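Local coordinates for protein putative Scyalone Dehydratase (Novosphingobium aromaticivorans DSM 12444, PDB 3EF8) that is of unknown function but belongs to the SnoaL-like family of the NTF2 clan and may be a dehydratase of the scytalone dehydratase type, at residues E84-V89 / T115-D120; R131-T136 / N144-A149. One frame throughout, in Å; residues are numbered along the deposited sequence. Where two conformers were deposited one is given.

Both contacts belong to the curved mixed sheet of an NTF2-like fold, in which strands 86-99, 106-119 and 122-136 lie side by side in that order. Contact 1 (84-89 with 115-120) pairs the start of strand 86-99 with the end of strand 106-119. Contact 2 (131-136 with 144-149) sets the chain's C-terminal tail against the last strand, 122-136. The two do not touch: their centres are 25 Å apart and their nearest atoms about 9 Å. One face of contact 1 packs on helix 3-25, and no other chain of the assembly touches it. Contact 2 lies against a second subunit. Small glycol molecules, probably from the crystallisation liquor, are bound near K118 and T132.

Contact 1 of 2, residues E84-V89 / T115-D120; sequences ETEANV and TVVKVD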
ATOM      1  N   GLU A  84       5.316  25.469  -4.469  1.00 12.18           N
ATOM      2  CA  GLU A  84       4.290  24.823  -5.305  1.00 10.95           C
ATOM      3  C   GLU A  84       4.930  23.999  -6.436  1.00 11.60           C
ATOM      4  O   GLU A  84       4.213  23.261  -7.121  1.00 14.96           O
ATOM      5  CB  GLU A  84       3.253  25.814  -5.817  1.00 12.26           C
ATOM      6  CG  GLU A  84       3.600  26.622  -7.079  1.00 13.23           C
ATOM      7  CD  GLU A  84       4.641  27.725  -6.896  1.00 16.00           C
ATOM      8  OE1 GLU A  84       5.202  27.864  -5.807  1.00 13.67           O
ATOM      9  OE2 GLU A  84       4.930  28.414  -7.901  1.00 14.50           O
ATOM     10  N   THR A  85       6.236  24.100  -6.645  1.00  9.50           N
ATOM     11  CA  THR A  85       6.917  23.329  -7.694  1.00 11.66           C
ATOM     12  C   THR A  85       8.089  22.522  -7.196  1.00 10.75           C
ATOM     13  O   THR A  85       8.860  22.008  -7.968  1.00 12.78           O
ATOM     14  CB  THR A  85       7.405  24.226  -8.860  1.00 14.02           C
ATOM     15  OG1 THR A  85       8.396  25.138  -8.341  1.00 15.77           O
ATOM     16  CG2 THR A  85       6.236  24.955  -9.523  1.00 14.92           C
ATOM     17  N   GLU A  86       8.129  22.300  -5.883  1.00  9.72           N
ATOM     18  CA  GLU A  86       9.200  21.521  -5.250  1.00 11.28           C
ATOM     19  C   GLU A  86       8.715  20.897  -3.969  1.00 11.72           C
ATOM     20  O   GLU A  86       8.188  21.572  -3.092  1.00 12.84           O
ATOM     21  CB  GLU A  86      10.435  22.377  -4.917  1.00 12.69           C
ATOM     22  CG  GLU A  86      11.601  21.614  -4.290  1.00 12.34           C
ATOM     23  CD  GLU A  86      12.774  22.478  -3.826  1.00 16.72           C
ATOM     24  OE1 GLU A  86      12.820  23.673  -4.188  1.00 16.24           O
ATOM     25  OE2 GLU A  86      13.677  21.953  -3.163  1.00 21.15           O
ATOM     26  N   ALA A  87       8.852  19.576  -3.870  1.00 10.52           N
ATOM     27  CA  ALA A  87       8.427  18.888  -2.680  1.00 11.39           C
ATOM     28  C   ALA A  87       9.423  17.812  -2.320  1.00 10.38           C
ATOM     29  O   ALA A  87      10.064  17.203  -3.183  1.00  9.88           O
ATOM     30  CB  ALA A  87       7.026  18.279  -2.872  1.00 10.24           C
ATOM     31  N   ASN A  88       9.465  17.537  -1.026  1.00 10.05           N
ATOM     32  CA  ASN A  88      10.252  16.468  -0.431  1.00  9.08           C
ATOM     33  C   ASN A  88       9.249  15.379  -0.026  1.00 10.33           C
ATOM     34  O   ASN A  88       8.191  15.637   0.536  1.00 10.61           O
ATOM     35  CB  ASN A  88      10.984  16.980   0.792  1.00 11.88           C
ATOM     36  CG  ASN A  88      12.014  18.018   0.453  1.00 12.58           C
ATOM     37  OD1 ASN A  88      12.584  17.977  -0.622  1.00 15.47           O
ATOM     38  ND2 ASN A  88      12.279  18.950   1.400  1.00 15.59           N
ATOM     39  N   VAL A  89       9.590  14.148  -0.385  1.00  8.16           N
ATOM     40  CA  VAL A  89       8.677  13.022  -0.173  1.00  8.69           C
ATOM     41  C   VAL A  89       9.382  11.875   0.538  1.00  8.28           C
ATOM     42  O   VAL A  89      10.534  11.534   0.236  1.00  8.34           O
ATOM     43  CB  VAL A  89       8.195  12.487  -1.520  1.00  8.56           C
ATOM     44  CG1 VAL A  89       7.013  11.453  -1.369  1.00  8.93           C
ATOM     45  CG2 VAL A  89       7.740  13.678  -2.429  1.00  8.67           C
ATOM     46  N   THR A 115      13.193  14.160  -3.705  1.00 10.80           N
ATOM     47  CA  THR A 115      12.788  15.519  -4.032  1.00 10.72           C
ATOM     48  C   THR A 115      12.294  15.518  -5.461  1.00  8.92           C
ATOM     49  O   THR A 115      12.996  15.018  -6.383  1.00 10.18           O
ATOM     50  CB  THR A 115      13.961  16.520  -3.874  1.00 12.50           C
ATOM     51  OG1 THR A 115      14.382  16.517  -2.502  1.00 14.29           O
ATOM     52  CG2 THR A 115      13.545  17.964  -4.322  1.00 15.75           C
ATOM     53  N   VAL A 116      11.079  16.010  -5.609  1.00  9.09           N
ATOM     54  CA  VAL A 116      10.388  16.142  -6.865  1.00 10.83           C
ATOM     55  C   VAL A 116      10.198  17.636  -7.197  1.00 11.29           C
ATOM     56  O   VAL A 116      10.059  18.493  -6.317  1.00 10.79           O
ATOM     57  CB  VAL A 116       9.045  15.352  -6.859  1.00 10.26           C
ATOM     58  CG1 VAL A 116       9.346  13.852  -6.663  1.00 11.90           C
ATOM     59  CG2 VAL A 116       8.098  15.872  -5.818  1.00  9.47           C
ATOM     60  N   VAL A 117      10.250  17.930  -8.487  1.00 12.24           N
ATOM     61  CA  VAL A 117      10.069  19.291  -8.990  1.00 11.03           C
ATOM     62  C   VAL A 117       9.085  19.275 -10.119  1.00 12.79           C
ATOM     63  O   VAL A 117       9.009  18.322 -10.863  1.00 11.59           O
ATOM     64  CB  VAL A 117      11.431  19.903  -9.446  1.00 11.18           C
ATOM     65  CG1 VAL A 117      12.351  20.102  -8.239  1.00 10.73           C
ATOM     66  CG2 VAL A 117      12.087  19.012 -10.527  1.00 12.83           C
ATOM     67  N   LYS A 118       8.334  20.360 -10.256  1.00 10.63           N
ATOM     68  CA  LYS A 118       7.338  20.470 -11.299  1.00 10.74           C
ATOM     69  C   LYS A 118       7.851  21.331 -12.430  1.00 13.90           C
ATOM     70  O   LYS A 118       8.212  22.492 -12.237  1.00 15.94           O
ATOM     71  CB  LYS A 118       6.032  21.017 -10.773  1.00 10.77           C
ATOM     72  CG  LYS A 118       4.846  20.690 -11.618  1.00 11.92           C
ATOM     73  CD  LYS A 118       3.590  21.422 -11.172  1.00 14.82           C
ATOM     74  CE  LYS A 118       2.384  21.043 -12.041  1.00 15.43           C
ATOM     75  NZ  LYS A 118       1.148  21.832 -11.749  1.00 16.01           N
ATOM     76  N   VAL A 119       7.877  20.729 -13.602  1.00 13.64           N
ATOM     77  CA  VAL A 119       8.413  21.397 -14.793  1.00 17.12           C
ATOM     78  C   VAL A 119       7.445  21.260 -15.947  1.00 18.04           C
ATOM     79  O   VAL A 119       7.057  20.168 -16.307  1.00 16.04           O
ATOM     80  CB  VAL A 119       9.782  20.856 -15.126  1.00 19.47           C
ATOM     81  CG1 VAL A 119      10.772  21.223 -14.030  1.00 23.65           C
ATOM     82  CG2 VAL A 119       9.799  19.374 -15.322  1.00 23.09           C
ATOM     83  N   ASP A 120       7.029  22.400 -16.502  0.50 20.71           N
ATOM     84  CA  ASP A 120       6.145  22.426 -17.666  0.50 22.26           C
ATOM     85  C   ASP A 120       4.928  21.520 -17.447  0.50 19.98           C
ATOM     86  O   ASP A 120       4.508  20.783 -18.338  0.50 20.82           O
ATOM     87  CB  ASP A 120       6.925  22.009 -18.927  0.50 23.99           C
ATOM     88  CG  ASP A 120       6.356  22.609 -20.206  0.50 26.77           C
ATOM     89  OD1 ASP A 120       5.565  23.571 -20.126  0.50 34.08           O
ATOM     90  OD2 ASP A 120       6.725  22.121 -21.301  0.50 27.55           O
TER
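A87 and V116 form the central antiparallel hydrogen-bonded pair at the open end of the hairpin 86-99/106-119, far from its turn, in the curved sheet of an NTF2-like fold. Two backbone bonds join them, A87 N to V116 O and V116 N to A87 O, each 2.9 Å. E86 with V117 and N88 with T115 are the flanking non-hydrogen-bonded pairs. A third backbone bond runs from K118 N to T85 O, with the donor 36° out of the carbonyl plane.

The tight side is the face carrying A87, V89 and V116. V116 CG2 lies between its own backbone N and carbonyl carbon (V116 CG1 is at chi1 -62°). From there it meets A87 CB at 4.0 Å and V89 CG2 at 4.1 Å. Helix 3-25 packs on this face: I13 touches A87, M17 touches V89 and M16 touches V116. I79 of strand 67-81 closes in beside A87 and V89. Toward the exposed end of this helix-facing side, the side chains of T85 and K118 cross at about a right angle, with their CB atoms 4.0 Å apart. The extended lysine chain then leads away to a salt bridge with E9 of helix 3-25.

The other face, with E86, N88, T115 and V117, is looser and more polar, and its residues are partly exposed. E86 extends past T115, and its CG comes within 4.1 Å of T115 CG2. N88 and T115 lie side by side and point the same way. T115 OG1 donates to N88 OD1 at 3.0 Å, tilted 27° from the amide carbonyl plane.

Contact 2 of 2, residues R131-T136 / N144-A149; sequences RTTMTT and NPIGRA
The C-terminal tail of this NTF2-like fold comes back to strand 122-136 at R131-T133 and then runs off it. One direct hydrogen bond joins the two. T132 N donates to N144 O at 2.9 Å, nearly straight at the hydrogen (164°). R131 CA also approaches N144 O, in a CA-H...O contact of 3.4 Å.

A chi1 of 65° puts I146 CG1 between the backbone N and carbonyl carbon and turns CG2 to the strand. There I146 CG2 reaches R131 CB at 3.8 Å and T133 OG1 at 3.5 Å. The R131 chain runs extended past P145 O, which is 3.7 Å from R131 CD.

Three waters bridge the two segments. One accepts from R131 NH1 at the guanidinium edge and donates to I146 O. The others join T132 OG1 with N144 N and T132 O with I146 N. R131 NE forms a salt bridge with E129, and N144 ND2 bonds to L130 O.

Where I146 touches T133 the strand has a classic beta bulge, with T133 and M134 both facing Y109 of strand 106-119. T133 packs on T70 and selenomethionine M134 on I96, in strands 67-81 and 86-99 of the second subunit.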
ATOM      1  N   ARG A 131      16.624   3.978   0.876  1.00  8.90           N
ATOM      2  CA  ARG A 131      17.163   3.449   2.125  1.00  7.93           C
ATOM      3  C   ARG A 131      16.560   2.060   2.293  1.00  8.87           C
ATOM      4  O   ARG A 131      15.373   1.870   2.138  1.00  9.78           O
ATOM      5  CB  ARG A 131      16.866   4.354   3.316  1.00  9.00           C
ATOM      6  CG  ARG A 131      17.456   5.740   3.130  1.00  8.81           C
ATOM      7  CD  ARG A 131      17.231   6.611   4.347  1.00 10.56           C
ATOM      8  NE  ARG A 131      17.676   7.964   4.067  1.00 12.99           N
ATOM      9  CZ  ARG A 131      17.400   9.023   4.819  1.00 13.11           C
ATOM     10  NH1 ARG A 131      16.692   8.892   5.936  1.00 14.55           N
ATOM     11  NH2 ARG A 131      17.844  10.207   4.452  1.00 17.45           N
ATOM     12  N   THR A 132      17.401   1.055   2.527  1.00  9.31           N
ATOM     13  CA  THR A 132      17.001  -0.323   2.554  1.00  8.37           C
ATOM     14  C   THR A 132      16.764  -0.779   3.980  1.00 10.50           C
ATOM     15  O   THR A 132      17.655  -0.853   4.814  1.00 11.52           O
ATOM     16  CB  THR A 132      18.052  -1.214   1.826  1.00 10.24           C
ATOM     17  OG1 THR A 132      18.123  -0.815   0.453  1.00 11.94           O
ATOM     18  CG2 THR A 132      17.669  -2.662   1.876  1.00 11.44           C
ATOM     19  N   THR A 133      15.504  -1.020   4.288  1.00  9.55           N
ATOM     20  CA  THR A 133      15.088  -1.483   5.594  1.00 10.22           C
ATOM     21  C   THR A 133      15.550  -2.883   5.853  1.00 10.61           C
ATOM     22  O   THR A 133      16.058  -3.199   6.924  1.00 13.33           O
ATOM     23  CB  THR A 133      13.541  -1.403   5.689  1.00  7.14           C
ATOM     24  OG1 THR A 133      13.158  -0.090   5.293  1.00  8.31           O
ATOM     25  CG2 THR A 133      13.013  -1.732   7.091  1.00  8.98           C
HETATM   26  N   MSE A 134      15.395  -3.719   4.834  0.60 10.88           N
HETATM   27  CA  MSE A 134      15.907  -5.067   4.834  0.60 12.52           C
HETATM   28  C   MSE A 134      15.580  -5.689   3.519  0.60  9.79           C
HETATM   29  O   MSE A 134      14.823  -5.142   2.720  0.60  9.03           O
HETATM   30  CB  MSE A 134      15.339  -5.879   5.970  0.60 14.23           C
HETATM   31  CG  MSE A 134      13.884  -5.824   6.068  0.60  7.16           C
HETATM   32 SE   MSE A 134      13.419  -6.126   7.936  0.45 19.68          SE
HETATM   33  CE  MSE A 134      11.870  -7.063   7.543  0.60 16.40           C
ATOM     34  N   THR A 135      16.178  -6.855   3.288  1.00  9.46           N
ATOM     35  CA  THR A 135      15.964  -7.610   2.052  1.00  9.90           C
ATOM     36  C   THR A 135      15.938  -9.115   2.315  1.00  9.08           C
ATOM     37  O   THR A 135      16.433  -9.608   3.351  1.00 11.14           O
ATOM     38  CB  THR A 135      17.017  -7.343   0.969  1.00 10.83           C
ATOM     39  OG1 THR A 135      18.280  -7.911   1.355  1.00 13.15           O
ATOM     40  CG2 THR A 135      17.219  -5.870   0.732  1.00 10.71           C
ATOM     41  N   THR A 136      15.339  -9.815   1.369  1.00  9.12           N
ATOM     42  CA  THR A 136      15.285 -11.267   1.408  1.00 10.81           C
ATOM     43  C   THR A 136      15.619 -11.849   0.072  1.00 10.58           C
ATOM     44  O   THR A 136      15.001 -11.554  -0.951  1.00 10.74           O
ATOM     45  CB  THR A 136      13.856 -11.719   1.830  1.00 11.91           C
ATOM     46  OG1 THR A 136      13.574 -11.148   3.125  1.00 12.61           O
ATOM     47  CG2 THR A 136      13.751 -13.262   1.913  1.00 13.07           C
ATOM     48  N   ASN A 144      22.049   1.788   1.481  1.00 13.18           N
ATOM     49  CA  ASN A 144      21.994   2.928   2.404  1.00 12.72           C
ATOM     50  C   ASN A 144      21.113   2.494   3.563  1.00 12.98           C
ATOM     51  O   ASN A 144      19.995   2.050   3.349  1.00 13.09           O
ATOM     52  CB  ASN A 144      21.320   4.133   1.767  1.00 10.20           C
ATOM     53  CG  ASN A 144      22.097   4.721   0.610  1.00 16.19           C
ATOM     54  OD1 ASN A 144      23.333   4.852   0.699  1.00 17.05           O
ATOM     55  ND2 ASN A 144      21.407   5.075  -0.481  1.00 12.69           N
ATOM     56  N   PRO A 145      21.573   2.588   4.806  1.00 10.96           N
ATOM     57  CA  PRO A 145      20.727   2.153   5.908  1.00 12.06           C
ATOM     58  C   PRO A 145      19.616   3.159   6.170  1.00 10.31           C
ATOM     59  O   PRO A 145      19.695   4.302   5.783  1.00 10.71           O
ATOM     60  CB  PRO A 145      21.673   2.126   7.096  1.00 15.33           C
ATOM     61  CG  PRO A 145      22.818   2.993   6.710  1.00 23.00           C
ATOM     62  CD  PRO A 145      22.931   2.970   5.228  1.00 13.14           C
ATOM     63  N   ILE A 146      18.552   2.684   6.829  1.00 11.08           N
ATOM     64  CA  ILE A 146      17.476   3.605   7.209  1.00  9.51           C
ATOM     65  C   ILE A 146      17.840   4.493   8.379  1.00 10.55           C
ATOM     66  O   ILE A 146      17.263   5.539   8.580  1.00 11.99           O
ATOM     67  CB  ILE A 146      16.142   2.904   7.458  1.00  9.19           C
ATOM     68  CG1 ILE A 146      16.184   1.958   8.642  1.00  9.94           C
ATOM     69  CG2 ILE A 146      15.687   2.178   6.172  1.00  8.31           C
ATOM     70  CD1 ILE A 146      14.803   1.484   9.126  1.00 10.61           C
ATOM     71  N   GLY A 147      18.831   4.059   9.152  1.00 11.62           N
ATOM     72  CA  GLY A 147      19.255   4.814  10.332  1.00 10.90           C
ATOM     73  C   GLY A 147      18.478   4.434  11.588  1.00 10.50           C
ATOM     74  O   GLY A 147      18.248   5.277  12.468  1.00 12.90           O
ATOM     75  N   ARG A 148      18.086   3.179  11.674  1.00 12.07           N
ATOM     76  CA  ARG A 148      17.318   2.654  12.819  1.00 10.60           C
ATOM     77  C   ARG A 148      18.083   2.858  14.129  1.00 13.81           C
ATOM     78  O   ARG A 148      19.267   2.536  14.204  1.00 14.99           O
ATOM     79  CB  ARG A 148      17.013   1.179  12.636  1.00 10.88           C
ATOM     80  CG  ARG A 148      16.077   0.571  13.671  1.00 12.77           C
ATOM     81  CD  ARG A 148      15.695  -0.828  13.275  1.00 13.00           C
ATOM     82  NE  ARG A 148      14.639  -1.393  14.056  1.00 13.61           N
ATOM     83  CZ  ARG A 148      14.781  -2.238  15.062  1.00 13.39           C
ATOM     84  NH1 ARG A 148      15.997  -2.563  15.483  1.00 15.01           N
ATOM     85  NH2 ARG A 148      13.732  -2.747  15.654  1.00 14.14           N
ATOM     86  N   ALA A 149      17.405   3.350  15.150  1.00 12.91           N
ATOM     87  CA  ALA A 149      18.046   3.590  16.464  1.00 15.50           C
ATOM     88  C   ALA A 149      18.355   2.253  17.081  1.00 21.25           C
ATOM     89  O   ALA A 149      17.614   1.311  16.956  1.00 20.20           O
ATOM     90  CB  ALA A 149      17.141   4.424  17.366  1.00 13.29           C
TER
HETATM   91  O   HOH W   1      15.221   6.697   7.253  1.00 10.48           O
HETATM   92  O   HOH W   2      19.590   1.466  -0.157  1.00 11.91           O
HETATM   93  O   HOH W   3      18.783  -0.200   7.172  1.00 12.82           O